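Local coordinates for protein sulfite reductase [ferredoxin] (Mycobacterium tuberculosis, PDB 1ZJ8) that reduces sulfite to sulfide for the biosynthesis of sulfur-containing amino acids and cofactors, using siroheme, a [4Fe-4S] cluster and electrons from reduced ferredoxin, at residues Ile138-Asn143 against Cys478-Ile483; Asp341-Gln346 against Trp421-Met426. One frame throughout, in Å; residues are numbered along the deposited sequence.

Contact 1 (Ile138-Asn143 against Cys478-Ile483); sequences ISDRQN and CARIQI. With SRM (siroheme), chain E.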
loop_
_atom_site.group_PDB
_atom_site.type_symbol
_atom_site.label_atom_id
_atom_site.label_comp_id
_atom_site.label_asym_id
_atom_site.label_seq_id
_atom_site.Cartn_x
_atom_site.Cartn_y
_atom_site.Cartn_z
ATOM N N ILE A 138 -2.654 -7.413 -6.729
ATOM C CA ILE A 138 -3.222 -6.884 -5.495
ATOM C C ILE A 138 -2.164 -6.056 -4.882
ATOM O O ILE A 138 -1.106 -6.562 -4.558
ATOM C CB ILE A 138 -3.605 -7.946 -4.429
ATOM C CG1 ILE A 138 -4.935 -8.604 -4.756
ATOM C CG2 ILE A 138 -3.758 -7.314 -3.039
ATOM C CD1 ILE A 138 -4.763 -9.793 -5.673
ATOM N N SER A 139 -2.481 -4.789 -4.685
ATOM C CA SER A 139 -1.576 -3.839 -4.108
ATOM C C SER A 139 -1.538 -4.018 -2.575
ATOM O O SER A 139 -2.413 -4.667 -1.988
ATOM C CB SER A 139 -2.091 -2.462 -4.499
ATOM O OG SER A 139 -3.115 -2.022 -3.616
ATOM N N ASP A 140 -0.525 -3.439 -1.930
ATOM C CA ASP A 140 -0.404 -3.495 -0.479
ATOM C C ASP A 140 -1.179 -2.361 0.234
ATOM O O ASP A 140 -0.879 -2.027 1.375
ATOM C CB ASP A 140 1.074 -3.486 -0.112
ATOM C CG ASP A 140 1.728 -2.156 -0.385
ATOM O OD1 ASP A 140 0.984 -1.228 -0.716
ATOM O OD2 ASP A 140 2.970 -2.029 -0.248
ATOM N N ARG A 141 -2.151 -1.755 -0.454
ATOM C CA ARG A 141 -3.149 -0.871 0.163
ATOM C C ARG A 141 -4.555 -1.377 -0.172
ATOM O O ARG A 141 -5.488 -0.598 -0.225
ATOM C CB ARG A 141 -3.027 0.577 -0.343
ATOM C CG ARG A 141 -1.879 1.412 0.200
ATOM C CD ARG A 141 -2.135 2.905 -0.024
ATOM N NE ARG A 141 -3.073 3.493 0.956
ATOM C CZ ARG A 141 -2.772 3.773 2.234
ATOM N NH1 ARG A 141 -1.559 3.535 2.715
ATOM N NH2 ARG A 141 -3.681 4.306 3.039
ATOM N N GLN A 142 -4.683 -2.679 -0.432
ATOM C CA GLN A 142 -5.979 -3.389 -0.588
ATOM C C GLN A 142 -6.704 -3.107 -1.919
ATOM O O GLN A 142 -7.864 -3.485 -2.077
ATOM C CB GLN A 142 -6.899 -3.167 0.625
ATOM C CG GLN A 142 -6.221 -3.431 1.975
ATOM C CD GLN A 142 -7.162 -3.244 3.178
ATOM O OE1 GLN A 142 -7.142 -2.195 3.854
ATOM N NE2 GLN A 142 -7.977 -4.272 3.460
ATOM N N ASN A 143 -5.999 -2.495 -2.875
ATOM C CA ASN A 143 -6.490 -2.320 -4.251
ATOM C C ASN A 143 -6.046 -3.422 -5.252
ATOM O O ASN A 143 -5.141 -4.218 -4.986
ATOM C CB ASN A 143 -6.019 -0.962 -4.780
ATOM C CG ASN A 143 -6.624 0.202 -4.014
ATOM O OD1 ASN A 143 -7.734 0.091 -3.486
ATOM N ND2 ASN A 143 -5.898 1.329 -3.954
ATOM N N CYS A 478 7.524 1.834 -2.180
ATOM C CA CYS A 478 6.141 1.357 -2.304
ATOM C C CYS A 478 5.868 0.024 -1.649
ATOM O O CYS A 478 4.740 -0.248 -1.253
ATOM C CB CYS A 478 5.769 1.195 -3.774
ATOM S SG CYS A 478 5.636 2.756 -4.723
ATOM N N ALA A 479 6.893 -0.831 -1.610
ATOM C CA ALA A 479 6.806 -2.134 -0.965
ATOM C C ALA A 479 7.538 -2.084 0.357
ATOM O O ALA A 479 8.003 -3.107 0.843
ATOM C CB ALA A 479 7.380 -3.220 -1.861
ATOM N N ARG A 480 7.642 -0.888 0.937
ATOM C CA ARG A 480 8.094 -0.709 2.318
ATOM C C ARG A 480 9.499 -1.267 2.615
ATOM O O ARG A 480 9.651 -2.257 3.315
ATOM C CB ARG A 480 7.019 -1.277 3.278
ATOM C CG ARG A 480 5.883 -0.253 3.621
ATOM C CD ARG A 480 4.497 -0.585 3.087
ATOM N NE ARG A 480 3.833 -1.589 3.909
ATOM C CZ ARG A 480 2.572 -1.991 3.755
ATOM N NH1 ARG A 480 1.778 -1.476 2.813
ATOM N NH2 ARG A 480 2.105 -2.930 4.565
ATOM N N ILE A 481 10.514 -0.583 2.092
ATOM C CA ILE A 481 11.936 -0.947 2.250
ATOM C C ILE A 481 12.429 -0.977 3.708
ATOM O O ILE A 481 13.110 -1.920 4.154
ATOM C CB ILE A 481 12.850 0.099 1.552
ATOM C CG1 ILE A 481 12.537 0.223 0.066
ATOM C CG2 ILE A 481 14.341 -0.270 1.742
ATOM C CD1 ILE A 481 13.078 1.465 -0.572
ATOM N N GLN A 482 12.097 0.082 4.436
ATOM C CA GLN A 482 12.783 0.384 5.679
ATOM C C GLN A 482 12.180 -0.360 6.834
ATOM O O GLN A 482 12.648 -0.221 7.962
ATOM C CB GLN A 482 12.771 1.897 5.977
ATOM C CG GLN A 482 13.365 2.799 4.883
ATOM C CD GLN A 482 12.350 3.163 3.822
ATOM O OE1 GLN A 482 11.367 2.447 3.622
ATOM N NE2 GLN A 482 12.572 4.289 3.143
ATOM N N ILE A 483 11.142 -1.146 6.575
ATOM C CA ILE A 483 10.467 -1.844 7.663
ATOM C C ILE A 483 10.402 -3.337 7.392
ATOM O O ILE A 483 9.440 -3.996 7.771
ATOM C CB ILE A 483 9.068 -1.230 7.927
ATOM C CG1 ILE A 483 8.167 -1.344 6.693
ATOM C CG2 ILE A 483 9.209 0.229 8.326
ATOM C CD1 ILE A 483 6.842 -0.674 6.857
HETATM FE FE SRM E . 3.196 3.994 -4.601
HETATM C CHA SRM E . 4.299 6.165 -6.997
HETATM C CHB SRM E . 3.136 1.537 -6.876
HETATM C CHC SRM E . 2.100 1.942 -2.325
HETATM C CHD SRM E . 5.224 5.533 -2.266
HETATM N NA SRM E . 3.442 3.921 -6.584
HETATM C C1A SRM E . 3.768 4.930 -7.423
HETATM C C2A SRM E . 3.518 4.620 -8.867
HETATM C CMA SRM E . 2.200 5.196 -9.282
HETATM C CDA SRM E . 4.667 5.013 -9.753
HETATM C CEA SRM E . 4.565 6.245 -10.596
HETATM O O3A SRM E . 4.438 7.338 -10.035
HETATM O O4A SRM E . 4.599 6.177 -11.833
HETATM C C3A SRM E . 3.465 3.131 -8.814
HETATM C CAA SRM E . 2.442 2.515 -9.709
HETATM C CBA SRM E . 3.197 2.282 -10.990
HETATM C CCA SRM E . 2.679 1.075 -11.702
HETATM O O1A SRM E . 2.376 0.063 -11.035
HETATM O O2A SRM E . 2.545 1.129 -12.949
HETATM C C4A SRM E . 3.320 2.839 -7.360
HETATM N NB SRM E . 2.573 2.130 -4.656
HETATM C C1B SRM E . 2.552 1.238 -5.648
HETATM C C2B SRM E . 1.851 -0.053 -5.331
HETATM C CMB SRM E . 1.023 -0.604 -6.457
HETATM C CDB SRM E . 2.902 -1.056 -4.990
HETATM C CEB SRM E . 2.470 -2.437 -4.646
HETATM O O3B SRM E . 2.722 -3.420 -5.377
HETATM O O4B SRM E . 1.837 -2.573 -3.599
HETATM C C3B SRM E . 1.083 0.382 -4.101
HETATM C CAB SRM E . -0.247 0.981 -4.479
HETATM C CBB SRM E . -1.246 0.874 -3.367
HETATM C CCB SRM E . -2.471 1.679 -3.690
HETATM O O1B SRM E . -3.501 1.131 -4.075
HETATM O O2B SRM E . -2.486 2.898 -3.549
HETATM C C4B SRM E . 1.936 1.537 -3.651
HETATM N NC SRM E . 3.666 3.709 -2.748
HETATM C C1C SRM E . 2.976 2.927 -1.894
HETATM C C2C SRM E . 3.489 2.925 -0.603
HETATM C CDC SRM E . 3.185 2.016 0.540
HETATM C CEC SRM E . 2.061 2.288 1.462
HETATM O O3C SRM E . 1.231 3.186 1.192
HETATM O O4C SRM E . 2.025 1.591 2.486
HETATM C C3C SRM E . 4.413 3.925 -0.641
HETATM C CAC SRM E . 5.183 4.245 0.598
HETATM C CBC SRM E . 4.496 4.905 1.776
HETATM C CCC SRM E . 4.373 6.393 1.499
HETATM O O1C SRM E . 3.571 6.818 0.624
HETATM O O2C SRM E . 5.122 7.156 2.162
HETATM C C4C SRM E . 4.457 4.428 -1.916
HETATM N ND SRM E . 4.227 5.735 -4.551
HETATM C C1D SRM E . 5.101 6.030 -3.576
HETATM C C2D SRM E . 6.004 7.000 -4.051
HETATM C CAD SRM E . 6.684 8.005 -3.138
HETATM C CBD SRM E . 6.026 9.331 -2.916
HETATM C CCD SRM E . 6.539 10.349 -1.938
HETATM O O1D SRM E . 5.803 10.612 -0.960
HETATM O O2D SRM E . 7.659 10.905 -2.096
HETATM C C3D SRM E . 5.634 7.275 -5.357
HETATM C CDD SRM E . 5.994 8.524 -6.114
HETATM C CED SRM E . 5.308 9.852 -5.885
HETATM O O3D SRM E . 4.263 9.932 -5.239
HETATM O O4D SRM E . 5.779 10.904 -6.342
HETATM C C4D SRM E . 4.533 6.487 -5.652
#

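Contact 2 (Asp341-Gln346 against Trp421-Met426); sequences DHVGVQ and WRRNLM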
loop_
_atom_site.group_PDB
_atom_site.type_symbol
_atom_site.label_atom_id
_atom_site.label_comp_id
_atom_site.label_asym_id
_atom_site.label_seq_id
_atom_site.Cartn_x
_atom_site.Cartn_y
_atom_site.Cartn_z
ATOM N N ASP A 341 -0.959 -10.616 9.448
ATOM C CA ASP A 341 -1.271 -10.660 8.013
ATOM C C ASP A 341 -2.530 -11.444 7.679
ATOM O O ASP A 341 -2.952 -11.424 6.530
ATOM C CB ASP A 341 -0.084 -11.144 7.168
ATOM C CG ASP A 341 0.322 -12.581 7.453
ATOM O OD1 ASP A 341 -0.402 -13.270 8.167
ATOM O OD2 ASP A 341 1.377 -13.025 6.944
ATOM N N HIS A 342 -3.120 -12.114 8.675
ATOM C CA HIS A 342 -4.331 -12.917 8.498
ATOM C C HIS A 342 -4.212 -14.067 7.522
ATOM O O HIS A 342 -5.200 -14.536 7.023
ATOM C CB HIS A 342 -5.501 -12.029 8.083
ATOM C CG HIS A 342 -5.816 -10.966 9.079
ATOM N ND1 HIS A 342 -6.286 -11.254 10.342
ATOM C CD2 HIS A 342 -5.716 -9.621 9.006
ATOM C CE1 HIS A 342 -6.463 -10.128 11.004
ATOM N NE2 HIS A 342 -6.112 -9.123 10.221
ATOM N N VAL A 343 -3.019 -14.556 7.276
ATOM C CA VAL A 343 -2.857 -15.715 6.415
ATOM C C VAL A 343 -3.184 -17.037 7.152
ATOM O O VAL A 343 -2.813 -17.215 8.309
ATOM C CB VAL A 343 -1.442 -15.714 5.796
ATOM C CG1 VAL A 343 -0.992 -17.110 5.414
ATOM C CG2 VAL A 343 -1.409 -14.773 4.576
ATOM N N GLY A 344 -3.879 -17.957 6.478
ATOM C CA GLY A 344 -4.269 -19.231 7.093
ATOM C C GLY A 344 -5.717 -19.185 7.530
ATOM O O GLY A 344 -6.456 -18.265 7.131
ATOM N N VAL A 345 -6.133 -20.151 8.349
ATOM C CA VAL A 345 -7.542 -20.296 8.738
ATOM C C VAL A 345 -7.736 -19.756 10.134
ATOM O O VAL A 345 -6.912 -20.020 11.009
ATOM C CB VAL A 345 -8.010 -21.770 8.722
ATOM C CG1 VAL A 345 -9.502 -21.844 8.959
ATOM C CG2 VAL A 345 -7.665 -22.441 7.424
ATOM N N GLN A 346 -8.813 -19.000 10.346
ATOM C CA GLN A 346 -9.171 -18.536 11.698
ATOM C C GLN A 346 -10.678 -18.542 11.937
ATOM O O GLN A 346 -11.456 -18.451 10.998
ATOM C CB GLN A 346 -8.557 -17.168 12.020
ATOM C CG GLN A 346 -9.114 -16.010 11.256
ATOM C CD GLN A 346 -8.565 -14.697 11.754
ATOM O OE1 GLN A 346 -8.965 -14.220 12.820
ATOM N NE2 GLN A 346 -7.651 -14.091 10.986
ATOM N N TRP A 421 8.780 -17.831 3.172
ATOM C CA TRP A 421 9.265 -17.002 2.077
ATOM C C TRP A 421 8.153 -16.468 1.236
ATOM O O TRP A 421 8.091 -15.278 0.979
ATOM C CB TRP A 421 10.222 -17.803 1.185
ATOM C CG TRP A 421 11.320 -18.312 2.003
ATOM C CD1 TRP A 421 11.576 -19.612 2.335
ATOM C CD2 TRP A 421 12.266 -17.517 2.711
ATOM N NE1 TRP A 421 12.657 -19.674 3.177
ATOM C CE2 TRP A 421 13.095 -18.403 3.431
ATOM C CE3 TRP A 421 12.490 -16.133 2.810
ATOM C CZ2 TRP A 421 14.125 -17.960 4.232
ATOM C CZ3 TRP A 421 13.529 -15.689 3.587
ATOM C CH2 TRP A 421 14.338 -16.603 4.294
ATOM N N ARG A 422 7.273 -17.351 0.795
ATOM C CA ARG A 422 6.128 -16.918 -0.008
ATOM C C ARG A 422 5.182 -16.034 0.798
ATOM O O ARG A 422 4.561 -15.117 0.279
ATOM C CB ARG A 422 5.367 -18.131 -0.494
ATOM C CG ARG A 422 4.274 -17.840 -1.484
ATOM C CD ARG A 422 3.351 -19.036 -1.532
ATOM N NE ARG A 422 2.968 -19.388 -2.890
ATOM C CZ ARG A 422 3.781 -19.960 -3.778
ATOM N NH1 ARG A 422 5.052 -20.282 -3.478
ATOM N NH2 ARG A 422 3.299 -20.222 -4.987
ATOM N N ARG A 423 5.059 -16.369 2.068
ATOM C CA ARG A 423 4.185 -15.675 2.958
ATOM C C ARG A 423 4.633 -14.265 3.205
ATOM O O ARG A 423 3.842 -13.344 3.170
ATOM C CB ARG A 423 4.168 -16.402 4.292
ATOM C CG ARG A 423 3.404 -15.636 5.317
ATOM C CD ARG A 423 2.926 -16.527 6.354
ATOM N NE ARG A 423 2.158 -15.806 7.343
ATOM C CZ ARG A 423 1.585 -16.399 8.375
ATOM N NH1 ARG A 423 1.734 -17.706 8.568
ATOM N NH2 ARG A 423 0.894 -15.680 9.237
ATOM N N ASN A 424 5.915 -14.114 3.479
ATOM C CA ASN A 424 6.424 -12.865 4.029
ATOM C C ASN A 424 7.122 -11.922 3.049
ATOM O O ASN A 424 7.676 -10.922 3.462
ATOM C CB ASN A 424 7.353 -13.185 5.204
ATOM C CG ASN A 424 6.623 -13.824 6.338
ATOM O OD1 ASN A 424 5.613 -13.321 6.766
ATOM N ND2 ASN A 424 7.111 -14.954 6.812
ATOM N N LEU A 425 7.069 -12.210 1.763
ATOM C CA LEU A 425 7.769 -11.385 0.798
ATOM C C LEU A 425 6.800 -10.392 0.158
ATOM O O LEU A 425 5.683 -10.731 -0.195
ATOM C CB LEU A 425 8.459 -12.252 -0.274
ATOM C CG LEU A 425 9.178 -11.485 -1.410
ATOM C CD1 LEU A 425 10.384 -12.231 -1.913
ATOM C CD2 LEU A 425 8.267 -11.134 -2.609
ATOM N N MET A 426 7.230 -9.158 -0.009
ATOM C CA MET A 426 6.495 -8.215 -0.848
ATOM C C MET A 426 7.436 -7.621 -1.885
ATOM O O MET A 426 8.658 -7.587 -1.696
ATOM C CB MET A 426 5.873 -7.075 -0.023
ATOM C CG MET A 426 4.738 -7.486 0.894
ATOM S SD MET A 426 3.855 -6.089 1.681
ATOM C CE MET A 426 5.151 -4.932 2.052
HETATM O O HOH W 1 3.801 -11.593 6.342
#

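Contact 1 (Ile138-Asn143 against Cys478-Ile483)
Arg-480 reaches across to Asp-140 and meets it in two different ways with a single nitrogen. Its NH1 donates to the backbone O of Asp-140 at 3.1 Å, with the oxygen almost in the guanidinium plane but the nitrogen tilted 30° from the carbonyl plane. The same NH1 lies 3.3 Å from Asp-140 OD2, which stands well out of the guanidinium plane, so this salt bridge works through charge without an N-H aimed at the carboxylate. Bends at chi2 (113°) and chi3 (79°) turn the arginine chain as it crosses and place NH1 beside siroheme as well, where it makes a weak bond to O4C.

Both loops also bind siroheme. Asp-140 N donates to carboxylate oxygen O4B at 3.0 Å, and Arg-141 NH1 donates to O3C at 3.2 Å. O3C and O4C belong to one carboxylate, which Arg-141 and Arg-480 therefore share, one oxygen each. From the other loop, Cys-478 brings SG to within 2.7 Å of the siroheme iron, and the same sulfur is a ligand of the iron-sulfur cluster.

A second shell fixes these groups. Ser-139 OG accepts from Asn-143 N at 3.0 Å, closing the turn that carries the siroheme donors. Arg-480 NH2 bonds to Pro-388 O and its guanidinium makes a cation-pi contact with Tyr-389, while Arg-141 is held by Asn-234 and Val-178 O.

The arginines here serve the carboxylates of the cofactor, probably offsetting their negative charge in a buried site. The shared sulfur of Cys-478 couples the two metal centres directly, consistent with passage of electrons from cluster to siroheme during the six-electron reduction of sulfite.

Contact 2 (Asp341-Gln346 against Trp421-Met426)
Asp-341 answers Arg-423 with both carboxylate oxygens while one of them also closes a turn in its own segment. That turn is an Asx turn: OD1 accepts from Val-343 N at 3.0 Å, the donor approaching from above the carboxylate plane. With CG between the backbone N and the carbonyl carbon (chi1 64°), the carboxylate meets both Val-343 N and Arg-423.

Arg-423 grips it side-on, NE donating to OD2 and NH2 to OD1, each at 2.9 Å. The NE bond is the straighter of the two, at 165°, and uses the syn lone pair of OD2; NH2 also comes from the syn side, though OD1 is tilted out of the guanidinium plane. OD1 thus takes two donors, which should hold the carboxylate against rotation. An extended arginine chain carries the group from the helix to the loop leading into the edge strand 344-347. A water also donates to Asp-341 OD2 and Asn-424 OD1. Val-343 completes the contact from one face of the guanidinium, its CG1 offset toward the rim and 3.9 Å from Arg-423 NE.

Overall arrangement
Read together, the two contacts illustrate how an arginine-aspartate pair changes with its setting. Contact 1 is buried near the centre of the chain, where its pair is one part of a cofactor site; contact 2 lies at the surface, away from the annotated sites, and its pair joins the loop before strand 344-347 to helix 420-424. Each joins the 4Fe-4S region near the C-terminus to the approach of, or a turn in, a different antiparallel sheet. Residues 421-426 enter strand 425-427, which pairs with strand 469-472 ahead of the Cys-478 loop. The contacts also touch: Met-426 CE packs 3.6 Å from Ala-479 O.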